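Local coordinates for major capsid protein (Paramecium bursaria Chlorella virus 1, PDB 5TIP) that forms the glycosylated outer shell of a large icosahedral virus, its trimers assembling into a capsid about 190 nm in diameter, at residues Lys106-Trp111 / Glu228-Thr233; Lys259-Asn264 / Ile415-Tyr420. All blocks are in the same frame, centred on the assembly; numbering follows the deposited sequence.

Interaction 1: residues Lys106-Trp111 / Glu228-Thr233; sequences KHYNDW and EQLQFT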
ATOM      1  N   LYS A 106       6.304  -1.117  28.141  1.00 24.66           N
ATOM      2  CA  LYS A 106       7.194  -2.264  28.021  1.00 24.35           C
ATOM      3  C   LYS A 106       6.654  -3.194  26.947  1.00 22.85           C
ATOM      4  O   LYS A 106       5.477  -3.563  26.977  1.00 25.65           O
ATOM      5  CB  LYS A 106       7.334  -3.009  29.354  1.00 26.25           C
ATOM      6  CG  LYS A 106       8.237  -4.229  29.278  1.00 28.56           C
ATOM      7  CD  LYS A 106       8.489  -4.830  30.652  1.00 30.38           C
ATOM      8  CE  LYS A 106       9.446  -6.010  30.568  1.00 30.75           C
ATOM      9  NZ  LYS A 106       9.781  -6.556  31.913  1.00 32.00           N
ATOM     10  N   HIS A 107       7.518  -3.570  26.009  1.00 25.99           N
ATOM     11  CA  HIS A 107       7.146  -4.409  24.883  1.00 24.44           C
ATOM     12  C   HIS A 107       7.896  -5.735  24.939  1.00 23.37           C
ATOM     13  O   HIS A 107       8.887  -5.885  25.655  1.00 23.96           O
ATOM     14  CB  HIS A 107       7.434  -3.691  23.562  1.00 21.02           C
ATOM     15  CG  HIS A 107       6.593  -2.470  23.350  1.00 21.20           C
ATOM     16  ND1 HIS A 107       6.748  -1.641  22.260  1.00 21.40           N
ATOM     17  CD2 HIS A 107       5.590  -1.937  24.088  1.00 22.05           C
ATOM     18  CE1 HIS A 107       5.877  -0.650  22.336  1.00 21.06           C
ATOM     19  NE2 HIS A 107       5.163  -0.806  23.436  1.00 21.41           N
ATOM     20  N   TYR A 108       7.402  -6.703  24.170  1.00 22.92           N
ATOM     21  CA  TYR A 108       7.967  -8.043  24.130  1.00 24.15           C
ATOM     22  C   TYR A 108       8.123  -8.469  22.676  1.00 25.08           C
ATOM     23  O   TYR A 108       7.470  -7.928  21.782  1.00 30.84           O
ATOM     24  CB  TYR A 108       7.083  -9.043  24.890  1.00 24.25           C
ATOM     25  CG  TYR A 108       6.709  -8.580  26.283  1.00 24.88           C
ATOM     26  CD1 TYR A 108       5.600  -7.771  26.490  1.00 26.14           C
ATOM     27  CD2 TYR A 108       7.471  -8.941  27.386  1.00 24.57           C
ATOM     28  CE1 TYR A 108       5.254  -7.338  27.755  1.00 27.73           C
ATOM     29  CE2 TYR A 108       7.131  -8.512  28.658  1.00 27.60           C
ATOM     30  CZ  TYR A 108       6.022  -7.712  28.836  1.00 29.36           C
ATOM     31  OH  TYR A 108       5.676  -7.280  30.096  1.00 33.12           O
ATOM     32  N   ASN A 109       9.001  -9.451  22.442  1.00 24.22           N
ATOM     33  CA  ASN A 109       9.253  -9.882  21.069  1.00 23.97           C
ATOM     34  C   ASN A 109       8.005 -10.478  20.428  1.00 26.42           C
ATOM     35  O   ASN A 109       7.796 -10.321  19.220  1.00 31.24           O
ATOM     36  CB  ASN A 109      10.414 -10.877  21.013  1.00 20.07           C
ATOM     37  CG  ASN A 109      10.202 -12.083  21.900  1.00 28.45           C
ATOM     38  OD1 ASN A 109       9.177 -12.209  22.566  1.00 34.78           O
ATOM     39  ND2 ASN A 109      11.174 -12.987  21.906  1.00 27.46           N
ATOM     40  N   ASP A 110       7.163 -11.158  21.211  1.00 24.70           N
ATOM     41  CA  ASP A 110       5.930 -11.691  20.643  1.00 22.23           C
ATOM     42  C   ASP A 110       4.956 -10.574  20.294  1.00 26.00           C
ATOM     43  O   ASP A 110       4.121 -10.740  19.396  1.00 26.40           O
ATOM     44  CB  ASP A 110       5.283 -12.689  21.603  1.00 24.32           C
ATOM     45  CG  ASP A 110       4.074 -13.383  20.996  1.00 28.52           C
ATOM     46  OD1 ASP A 110       4.257 -14.198  20.067  1.00 30.58           O
ATOM     47  OD2 ASP A 110       2.941 -13.116  21.446  1.00 29.85           O
ATOM     48  N   TRP A 111       5.040  -9.434  20.983  1.00 25.27           N
ATOM     49  CA  TRP A 111       4.251  -8.282  20.561  1.00 26.03           C
ATOM     50  C   TRP A 111       4.774  -7.716  19.247  1.00 26.70           C
ATOM     51  O   TRP A 111       3.987  -7.354  18.365  1.00 27.45           O
ATOM     52  CB  TRP A 111       4.255  -7.198  21.634  1.00 24.91           C
ATOM     53  CG  TRP A 111       3.694  -5.914  21.118  1.00 21.96           C
ATOM     54  CD1 TRP A 111       4.357  -4.736  20.954  1.00 19.30           C
ATOM     55  CD2 TRP A 111       2.353  -5.687  20.667  1.00 20.99           C
ATOM     56  NE1 TRP A 111       3.510  -3.783  20.439  1.00 20.50           N
ATOM     57  CE2 TRP A 111       2.274  -4.343  20.253  1.00 20.82           C
ATOM     58  CE3 TRP A 111       1.210  -6.488  20.578  1.00 20.67           C
ATOM     59  CZ2 TRP A 111       1.098  -3.782  19.761  1.00 20.94           C
ATOM     60  CZ3 TRP A 111       0.046  -5.931  20.087  1.00 20.12           C
ATOM     61  CH2 TRP A 111      -0.002  -4.591  19.685  1.00 20.26           C
ATOM     62  N   GLU A 228       0.141   6.103  23.938  1.00 27.88           N
ATOM     63  CA  GLU A 228      -0.408   4.759  23.907  1.00 25.10           C
ATOM     64  C   GLU A 228       0.504   3.825  24.690  1.00 25.22           C
ATOM     65  O   GLU A 228       1.721   4.022  24.746  1.00 26.90           O
ATOM     66  CB  GLU A 228      -0.573   4.261  22.469  1.00 25.63           C
ATOM     67  CG  GLU A 228      -1.586   5.065  21.675  1.00 31.07           C
ATOM     68  CD  GLU A 228      -1.781   4.548  20.265  1.00 36.04           C
ATOM     69  OE1 GLU A 228      -1.298   3.436  19.966  1.00 38.20           O
ATOM     70  OE2 GLU A 228      -2.409   5.260  19.453  1.00 35.46           O
ATOM     71  N   GLN A 229      -0.099   2.808  25.296  1.00 26.24           N
ATOM     72  CA  GLN A 229       0.624   1.826  26.083  1.00 22.04           C
ATOM     73  C   GLN A 229       0.206   0.429  25.657  1.00 18.70           C
ATOM     74  O   GLN A 229      -0.876   0.223  25.102  1.00 24.60           O
ATOM     75  CB  GLN A 229       0.358   1.995  27.583  1.00 22.82           C
ATOM     76  CG  GLN A 229       0.832   3.301  28.173  1.00 23.13           C
ATOM     77  CD  GLN A 229       0.445   3.431  29.628  1.00 26.40           C
ATOM     78  OE1 GLN A 229      -0.737   3.430  29.970  1.00 28.47           O
ATOM     79  NE2 GLN A 229       1.440   3.523  30.499  1.00 28.49           N
ATOM     80  N   LEU A 230       1.077  -0.534  25.927  1.00 20.09           N
ATOM     81  CA  LEU A 230       0.771  -1.938  25.718  1.00 21.29           C
ATOM     82  C   LEU A 230       0.506  -2.598  27.063  1.00 22.49           C
ATOM     83  O   LEU A 230       1.219  -2.347  28.040  1.00 23.09           O
ATOM     84  CB  LEU A 230       1.913  -2.658  24.997  1.00 20.76           C
ATOM     85  CG  LEU A 230       1.682  -4.155  24.780  1.00 19.02           C
ATOM     86  CD1 LEU A 230       0.617  -4.395  23.719  1.00 18.70           C
ATOM     87  CD2 LEU A 230       2.978  -4.865  24.424  1.00 19.07           C
ATOM     88  N   GLN A 231      -0.525  -3.433  27.113  1.00 22.11           N
ATOM     89  CA  GLN A 231      -0.842  -4.209  28.301  1.00 23.90           C
ATOM     90  C   GLN A 231      -0.689  -5.682  27.972  1.00 25.25           C
ATOM     91  O   GLN A 231      -1.193  -6.151  26.946  1.00 25.58           O
ATOM     92  CB  GLN A 231      -2.255  -3.916  28.810  1.00 27.17           C
ATOM     93  CG  GLN A 231      -2.479  -2.469  29.206  1.00 31.74           C
ATOM     94  CD  GLN A 231      -3.868  -2.223  29.762  1.00 31.93           C
ATOM     95  OE1 GLN A 231      -4.203  -2.685  30.852  1.00 34.55           O
ATOM     96  NE2 GLN A 231      -4.684  -1.494  29.011  1.00 31.21           N
ATOM     97  N   PHE A 232       0.016  -6.402  28.839  1.00 26.18           N
ATOM     98  CA  PHE A 232       0.225  -7.835  28.669  1.00 27.12           C
ATOM     99  C   PHE A 232       0.582  -8.407  30.029  1.00 32.54           C
ATOM    100  O   PHE A 232       1.612  -8.039  30.603  1.00 37.39           O
ATOM    101  CB  PHE A 232       1.329  -8.109  27.646  1.00 26.51           C
ATOM    102  CG  PHE A 232       1.673  -9.562  27.497  1.00 26.73           C
ATOM    103  CD1 PHE A 232       0.809 -10.431  26.854  1.00 26.32           C
ATOM    104  CD2 PHE A 232       2.866 -10.057  27.995  1.00 25.53           C
ATOM    105  CE1 PHE A 232       1.128 -11.767  26.714  1.00 24.91           C
ATOM    106  CE2 PHE A 232       3.190 -11.390  27.859  1.00 26.82           C
ATOM    107  CZ  PHE A 232       2.319 -12.247  27.217  1.00 25.70           C
ATOM    108  N   THR A 233      -0.267  -9.290  30.547  1.00 32.53           N
ATOM    109  CA  THR A 233      -0.103  -9.843  31.883  1.00 34.39           C
ATOM    110  C   THR A 233       0.530 -11.229  31.878  1.00 38.39           C
ATOM    111  O   THR A 233       0.562 -11.887  32.923  1.00 41.47           O
ATOM    112  CB  THR A 233      -1.452  -9.891  32.602  1.00 36.59           C
ATOM    113  OG1 THR A 233      -2.333 -10.782  31.905  1.00 38.69           O
ATOM    114  CG2 THR A 233      -2.077  -8.505  32.645  1.00 35.90           C
TER
HETATM  115  O   HOH W   1       3.479  -3.765  28.965  1.00 52.54           O
HETATM  116  O   HOH W   2       3.322  -5.624  30.400  1.00 32.24           O
HETATM  117  O   HOH W   3       3.620  -9.055  31.945  1.00 62.06           O

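Interaction 2: residues Lys259-Asn264 / Ile415-Tyr420; sequences KYLAWN and IYAKNY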
ATOM      1  N   LYS A 259      -7.971   0.695  22.823  1.00 22.74           N
ATOM      2  CA  LYS A 259      -8.303   0.804  21.406  1.00 23.42           C
ATOM      3  C   LYS A 259      -8.733  -0.534  20.819  1.00 23.09           C
ATOM      4  O   LYS A 259      -9.713  -0.597  20.069  1.00 25.82           O
ATOM      5  CB  LYS A 259      -7.108   1.350  20.625  1.00 21.21           C
ATOM      6  CG  LYS A 259      -6.469   2.578  21.234  1.00 23.25           C
ATOM      7  CD  LYS A 259      -5.230   2.982  20.456  1.00 24.77           C
ATOM      8  CE  LYS A 259      -5.575   3.327  19.017  1.00 26.32           C
ATOM      9  NZ  LYS A 259      -4.378   3.783  18.261  1.00 25.40           N
ATOM     10  N   TYR A 260      -8.010  -1.605  21.132  1.00 23.42           N
ATOM     11  CA  TYR A 260      -8.289  -2.903  20.537  1.00 22.58           C
ATOM     12  C   TYR A 260      -7.690  -3.998  21.406  1.00 22.43           C
ATOM     13  O   TYR A 260      -6.845  -3.745  22.267  1.00 23.86           O
ATOM     14  CB  TYR A 260      -7.741  -2.988  19.105  1.00 21.34           C
ATOM     15  CG  TYR A 260      -6.250  -2.737  18.994  1.00 21.19           C
ATOM     16  CD1 TYR A 260      -5.334  -3.767  19.164  1.00 21.71           C
ATOM     17  CD2 TYR A 260      -5.760  -1.467  18.716  1.00 21.64           C
ATOM     18  CE1 TYR A 260      -3.974  -3.540  19.063  1.00 23.39           C
ATOM     19  CE2 TYR A 260      -4.400  -1.231  18.611  1.00 21.51           C
ATOM     20  CZ  TYR A 260      -3.512  -2.271  18.786  1.00 23.63           C
ATOM     21  OH  TYR A 260      -2.158  -2.044  18.684  1.00 24.79           O
ATOM     22  N   LEU A 261      -8.156  -5.221  21.171  1.00 24.20           N
ATOM     23  CA  LEU A 261      -7.564  -6.423  21.738  1.00 18.94           C
ATOM     24  C   LEU A 261      -6.986  -7.276  20.618  1.00 25.52           C
ATOM     25  O   LEU A 261      -7.613  -7.447  19.568  1.00 29.65           O
ATOM     26  CB  LEU A 261      -8.593  -7.236  22.527  1.00 24.48           C
ATOM     27  CG  LEU A 261      -9.285  -6.558  23.710  1.00 24.08           C
ATOM     28  CD1 LEU A 261     -10.218  -7.539  24.402  1.00 27.18           C
ATOM     29  CD2 LEU A 261      -8.263  -6.010  24.689  1.00 24.30           C
ATOM     30  N   ALA A 262      -5.785  -7.800  20.837  1.00 23.68           N
ATOM     31  CA  ALA A 262      -5.133  -8.688  19.888  1.00 23.29           C
ATOM     32  C   ALA A 262      -4.600  -9.903  20.631  1.00 25.36           C
ATOM     33  O   ALA A 262      -4.003  -9.767  21.703  1.00 28.69           O
ATOM     34  CB  ALA A 262      -3.993  -7.982  19.149  1.00 24.05           C
ATOM     35  N   TRP A 263      -4.819 -11.089  20.067  1.00 24.25           N
ATOM     36  CA  TRP A 263      -4.383 -12.301  20.742  1.00 24.46           C
ATOM     37  C   TRP A 263      -3.970 -13.351  19.720  1.00 24.21           C
ATOM     38  O   TRP A 263      -4.295 -13.258  18.534  1.00 21.49           O
ATOM     39  CB  TRP A 263      -5.468 -12.839  21.688  1.00 22.70           C
ATOM     40  CG  TRP A 263      -6.707 -13.368  21.023  1.00 24.82           C
ATOM     41  CD1 TRP A 263      -6.992 -14.672  20.744  1.00 25.80           C
ATOM     42  CD2 TRP A 263      -7.833 -12.605  20.568  1.00 24.57           C
ATOM     43  NE1 TRP A 263      -8.224 -14.770  20.142  1.00 24.95           N
ATOM     44  CE2 TRP A 263      -8.760 -13.515  20.024  1.00 24.30           C
ATOM     45  CE3 TRP A 263      -8.145 -11.243  20.567  1.00 22.84           C
ATOM     46  CZ2 TRP A 263      -9.976 -13.106  19.481  1.00 24.64           C
ATOM     47  CZ3 TRP A 263      -9.352 -10.839  20.029  1.00 21.78           C
ATOM     48  CH2 TRP A 263     -10.252 -11.768  19.493  1.00 23.76           C
ATOM     49  N   ASN A 264      -3.228 -14.348  20.202  1.00 28.34           N
ATOM     50  CA  ASN A 264      -2.793 -15.467  19.379  1.00 27.84           C
ATOM     51  C   ASN A 264      -2.614 -16.695  20.261  1.00 31.08           C
ATOM     52  O   ASN A 264      -2.475 -16.593  21.482  1.00 33.84           O
ATOM     53  CB  ASN A 264      -1.487 -15.152  18.629  1.00 25.19           C
ATOM     54  CG  ASN A 264      -0.315 -14.884  19.564  1.00 25.17           C
ATOM     55  OD1 ASN A 264       0.167 -15.781  20.255  1.00 30.36           O
ATOM     56  ND2 ASN A 264       0.163 -13.645  19.569  1.00 24.62           N
ATOM     57  N   ILE A 415      -2.614 -12.452  25.115  1.00 26.25           N
ATOM     58  CA  ILE A 415      -3.652 -11.454  24.888  1.00 24.43           C
ATOM     59  C   ILE A 415      -3.045 -10.080  25.123  1.00 26.16           C
ATOM     60  O   ILE A 415      -2.485  -9.815  26.194  1.00 27.77           O
ATOM     61  CB  ILE A 415      -4.871 -11.683  25.793  1.00 23.91           C
ATOM     62  CG1 ILE A 415      -5.378 -13.118  25.647  1.00 23.45           C
ATOM     63  CG2 ILE A 415      -5.977 -10.696  25.457  1.00 22.52           C
ATOM     64  CD1 ILE A 415      -6.511 -13.460  26.582  1.00 25.61           C
ATOM     65  N   TYR A 416      -3.154  -9.207  24.125  1.00 25.43           N
ATOM     66  CA  TYR A 416      -2.598  -7.866  24.188  1.00 22.53           C
ATOM     67  C   TYR A 416      -3.714  -6.831  24.151  1.00 25.38           C
ATOM     68  O   TYR A 416      -4.771  -7.051  23.552  1.00 26.65           O
ATOM     69  CB  TYR A 416      -1.621  -7.614  23.034  1.00 21.35           C
ATOM     70  CG  TYR A 416      -0.446  -8.562  23.022  1.00 22.73           C
ATOM     71  CD1 TYR A 416       0.660  -8.336  23.829  1.00 22.26           C
ATOM     72  CD2 TYR A 416      -0.448  -9.689  22.212  1.00 23.04           C
ATOM     73  CE1 TYR A 416       1.735  -9.202  23.825  1.00 23.36           C
ATOM     74  CE2 TYR A 416       0.621 -10.561  22.203  1.00 24.07           C
ATOM     75  CZ  TYR A 416       1.710 -10.312  23.012  1.00 25.54           C
ATOM     76  OH  TYR A 416       2.778 -11.176  23.008  1.00 29.70           O
ATOM     77  N   ALA A 417      -3.464  -5.699  24.803  1.00 24.69           N
ATOM     78  CA  ALA A 417      -4.387  -4.575  24.794  1.00 24.17           C
ATOM     79  C   ALA A 417      -3.594  -3.292  24.611  1.00 22.28           C
ATOM     80  O   ALA A 417      -2.578  -3.087  25.281  1.00 21.72           O
ATOM     81  CB  ALA A 417      -5.205  -4.514  26.090  1.00 25.75           C
ATOM     82  N   LYS A 418      -4.070  -2.432  23.714  1.00 20.46           N
ATOM     83  CA  LYS A 418      -3.448  -1.140  23.460  1.00 22.56           C
ATOM     84  C   LYS A 418      -4.376  -0.081  24.038  1.00 22.52           C
ATOM     85  O   LYS A 418      -5.517   0.047  23.616  1.00 24.98           O
ATOM     86  CB  LYS A 418      -3.229  -0.911  21.965  1.00 23.74           C
ATOM     87  CG  LYS A 418      -2.070   0.020  21.646  1.00 24.34           C
ATOM     88  CD  LYS A 418      -0.756  -0.543  22.161  1.00 26.42           C
ATOM     89  CE  LYS A 418       0.416  -0.152  21.281  1.00 29.75           C
ATOM     90  NZ  LYS A 418       0.442   1.299  20.968  1.00 33.39           N
ATOM     91  N   ASN A 419      -3.873   0.682  24.996  1.00 23.36           N
ATOM     92  CA  ASN A 419      -4.673   1.685  25.679  1.00 22.11           C
ATOM     93  C   ASN A 419      -4.032   3.057  25.526  1.00 24.85           C
ATOM     94  O   ASN A 419      -2.883   3.191  25.099  1.00 25.17           O
ATOM     95  CB  ASN A 419      -4.836   1.345  27.165  1.00 21.23           C
ATOM     96  CG  ASN A 419      -3.528   1.419  27.926  1.00 27.08           C
ATOM     97  OD1 ASN A 419      -2.792   0.438  28.012  1.00 30.45           O
ATOM     98  ND2 ASN A 419      -3.233   2.586  28.489  1.00 29.49           N
ATOM     99  N   TYR A 420      -4.797   4.082  25.885  1.00 23.16           N
ATOM    100  CA  TYR A 420      -4.308   5.450  25.923  1.00 19.82           C
ATOM    101  C   TYR A 420      -3.977   5.853  27.353  1.00 22.09           C
ATOM    102  O   TYR A 420      -4.539   5.327  28.316  1.00 22.79           O
ATOM    103  CB  TYR A 420      -5.337   6.424  25.341  1.00 20.08           C
ATOM    104  CG  TYR A 420      -5.378   6.458  23.831  1.00 21.26           C
ATOM    105  CD1 TYR A 420      -4.351   7.046  23.105  1.00 20.87           C
ATOM    106  CD2 TYR A 420      -6.445   5.913  23.131  1.00 20.73           C
ATOM    107  CE1 TYR A 420      -4.384   7.087  21.725  1.00 21.08           C
ATOM    108  CE2 TYR A 420      -6.486   5.951  21.750  1.00 20.04           C
ATOM    109  CZ  TYR A 420      -5.451   6.534  21.053  1.00 22.11           C
ATOM    110  OH  TYR A 420      -5.485   6.571  19.679  1.00 26.47           O
TER

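Interaction 1: residues Lys106-Trp111 / Glu228-Thr233
Leu230 lies with both methyl groups against the indole of Trp111 and fills the centre of this contact. CD1 sits over the middle of the six-membered ring, 3.7 Å from its centroid and 8° off the normal, a CH-pi contact, while CD2 comes down on the pyrrole part, 3.5 Å from Trp111 CG. Leu230 holds CG anti to its backbone N (chi1 178°), which carries the two methyls forward from the strand onto the ring. Its CB meets the His107 imidazole obliquely, and that ring is tethered through NE2 to Asp105. Trp111 CD1 lies over one face of the same imidazole, toward its rim.

Farther along, Tyr108 and Phe232 cross at a slant. Phe232 CD2 stands over one face of the phenol, near the rim and 3.6 Å from Tyr108 CE1, with the two ring planes 58° apart. No direct hydrogen bond joins the segments; three waters do the polar work. Water 1 donates to both Lys106 O and Leu230 O, at 2.8 Å each; water 2 links Tyr108 OH to Phe232 O, and water 3 does so with a longer reach to the hydroxyl.

The two strands cross and belong to different sheets, and Tyr108 is the N-cap of helix 109-119. The arrangement is an interface between the two jelly-roll domains of a double jelly-roll capsid protein, apolar at its centre and water-bridged beside it.

Interaction 2: residues Lys259-Asn264 / Ile415-Tyr420
Strands 259-264 and 415-420 run antiparallel, 4.6 Å apart at closest approach, with Ala262 and Tyr416 as a hydrogen-bonded pair: Tyr416 N gives a short 2.6 Å bond to Ala262 O, and Ala262 N returns one of 3.0 Å to Tyr416 O. Toward the other end Lys259 N donates to Lys418 O at 2.7 Å, almost in line with the carbonyl.

On the face carrying Tyr260 and Lys418, these two side chains lie side by side and point the same way. Lys418 CB rests over one face of the phenol ring, 3.8 Å from its centroid and 28° off the normal, and CG lies close to the hydroxyl. Lys259 crosses Tyr420 at about a right angle: a bend at chi3 (61°) takes its chain past the ring, CG 3.4 Å from Tyr420 CE2, and NZ makes a weak bond to Tyr420 OH, whose stronger partner is Arg362 O. NZ itself is held more firmly by Glu228, which also receives Lys418 NZ and Arg362; this buried carboxylate probably offsets part of a cluster of three positive charges. On the opposite face Leu261 CD2 packs on Ala417 CB at 3.7 Å, and Trp263 CB meets Ile415 CG1.

Helix 109-119 covers the Ala262 and Tyr416 face, through Leu118 and Thr114, while strand 312-319 lies against Leu261 and Trp263. Within the sheet, strand 350-354 continues beyond 259-264 and strand 223-237 beyond 415-420.

Interactions 1 and 2 have centres 9 Å apart and follow in series along the chain, interaction 1 closing before interaction 2 opens. They share one antiparallel sheet, in which strand 223-237 pairs with 412-426 and that in turn with 257-266. Interaction 2 is internal to this sheet; interaction 1 brings strand 102-108 and helix 109-119, from the N-terminal jelly roll, against one face of it. Polar bonds tie them directly: Asp110 OD2 probably bonds Tyr416 OH at 2.5 Å, and Glu228 OE2 forms a salt bridge with Lys259 NZ at 2.7 Å. Interaction 1 thus joins the two halves of the subunit, and interaction 2 builds the sheet of the second half on which the first rests.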